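Local coordinates for protein beta-lactamase (Chitinophaga pinensis, PDB 6N36) that probably hydrolyses the beta-lactam ring of antibiotics as a two-zinc enzyme of the metallo-beta-lactamase superfamily, at residues 259-262 with 263-266. Numbering follows the deposited sequence.
Sequences EWQQ and IYDK
One face of the W260 indole carries CD1 of I263, which stands 3.7 Å above the ring plane and is displaced toward the rim of the six-membered ring. This is an i to i+3 CH-pi contact on the C-terminal helix 250-268 of a metallo-beta-lactamase fold, with CD1 of I263 4.1 Å from the centroid of that ring. The two side chains run side by side in the same direction; CG2 of I263 also comes within 4.0 Å of CE3 of W260, so both branches of the isoleucine meet the benzo part of the indole. At the edge of the Y264 ring, in its plane, lies OD1 of D265, while NE2 of Q261 approaches the same ring obliquely, 3.7 Å from CD1 of Y264.

Regular i to i+4 backbone hydrogen bonds join 259-262 to 263-266, including one from N of Y264 to O of W260. The W260 side chain touches I185, S187 and I188 of a loop and lies about 10 Å from a zinc ion. Y264 packs on Y207, A208 and L211 of helix 203-215, with a weak hydrogen bond from its OH to O of G204.

Q261 and D265 add a side-chain bond one turn apart. With CG of Q261 anti to its own N (chi1 180°) and the chain bent at chi2 (75°), the amide swings toward the C-terminal end of the helix, to D265. NE2 of Q261 donates a bent hydrogen bond to OD1 of D265 at 2.9 Å: the acceptor lies nearly in the amide plane, whereas the nitrogen sits above the carboxylate plane, 36° out of it.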
# COMPACT_ATOMS: atom_id res chain seq x y z
N GLU A 259 -18.72 -4.87 3.49
CA GLU A 259 -18.47 -5.24 4.91
C GLU A 259 -18.02 -3.98 5.66
O GLU A 259 -18.56 -3.71 6.76
CB GLU A 259 -17.48 -6.39 5.05
CG GLU A 259 -18.01 -7.74 4.57
CD GLU A 259 -16.98 -8.82 4.30
OE1 GLU A 259 -15.85 -8.73 4.83
OE2 GLU A 259 -17.32 -9.80 3.56
N TRP A 260 -17.06 -3.24 5.11
CA TRP A 260 -16.63 -2.02 5.82
C TRP A 260 -17.74 -0.96 5.87
O TRP A 260 -17.81 -0.22 6.86
CB TRP A 260 -15.29 -1.51 5.32
CG TRP A 260 -14.17 -2.38 5.81
CD1 TRP A 260 -13.47 -3.25 5.04
CD2 TRP A 260 -13.72 -2.55 7.16
NE1 TRP A 260 -12.59 -3.95 5.83
CE2 TRP A 260 -12.73 -3.55 7.13
CE3 TRP A 260 -14.06 -1.97 8.39
CZ2 TRP A 260 -12.06 -3.97 8.30
CZ3 TRP A 260 -13.42 -2.42 9.54
CH2 TRP A 260 -12.44 -3.41 9.48
N GLN A 261 -18.60 -0.87 4.85
CA GLN A 261 -19.71 0.11 4.89
C GLN A 261 -20.68 -0.29 6.02
O GLN A 261 -21.16 0.58 6.71
CB GLN A 261 -20.41 0.19 3.54
CG GLN A 261 -21.56 1.18 3.53
CD GLN A 261 -21.06 2.60 3.49
OE1 GLN A 261 -20.37 2.97 2.53
NE2 GLN A 261 -21.34 3.36 4.54
N GLN A 262 -20.92 -1.59 6.20
CA GLN A 262 -21.86 -2.00 7.27
C GLN A 262 -21.21 -1.74 8.62
O GLN A 262 -21.94 -1.31 9.54
CB GLN A 262 -22.21 -3.48 7.18
CG GLN A 262 -23.04 -3.83 5.97
CD GLN A 262 -23.13 -5.34 6.00
OE1 GLN A 262 -23.78 -5.91 6.87
NE2 GLN A 262 -22.40 -5.99 5.10
N ILE A 263 -19.89 -1.97 8.77
CA ILE A 263 -19.21 -1.65 10.04
C ILE A 263 -19.30 -0.14 10.29
O ILE A 263 -19.62 0.27 11.39
CB ILE A 263 -17.78 -2.19 10.05
CG1 ILE A 263 -17.85 -3.72 10.15
CG2 ILE A 263 -16.97 -1.54 11.17
CD1 ILE A 263 -16.63 -4.43 9.69
N TYR A 264 -18.96 0.68 9.31
CA TYR A 264 -19.06 2.15 9.39
C TYR A 264 -20.47 2.53 9.86
O TYR A 264 -20.60 3.33 10.82
CB TYR A 264 -18.73 2.78 8.03
CG TYR A 264 -18.93 4.26 8.01
CD1 TYR A 264 -20.19 4.76 7.77
CD2 TYR A 264 -17.90 5.15 8.28
CE1 TYR A 264 -20.45 6.13 7.84
CE2 TYR A 264 -18.14 6.52 8.28
CZ TYR A 264 -19.41 7.00 8.04
OH TYR A 264 -19.70 8.35 8.19
N ASP A 265 -21.49 1.97 9.25
CA ASP A 265 -22.89 2.39 9.52
C ASP A 265 -23.21 2.05 10.97
O ASP A 265 -23.86 2.88 11.64
CB ASP A 265 -23.86 1.78 8.51
CG ASP A 265 -23.76 2.32 7.07
OD1 ASP A 265 -23.11 3.36 6.87
OD2 ASP A 265 -24.30 1.65 6.17
N LYS A 266 -22.76 0.89 11.45
CA LYS A 266 -23.10 0.47 12.83
C LYS A 266 -22.28 1.31 13.82
O LYS A 266 -22.82 1.70 14.87
CB LYS A 266 -22.81 -1.01 13.02
CG LYS A 266 -23.21 -1.51 14.40
CD LYS A 266 -23.61 -2.95 14.44
CE LYS A 266 -24.01 -3.35 15.85
NZ LYS A 266 -24.19 -4.81 15.95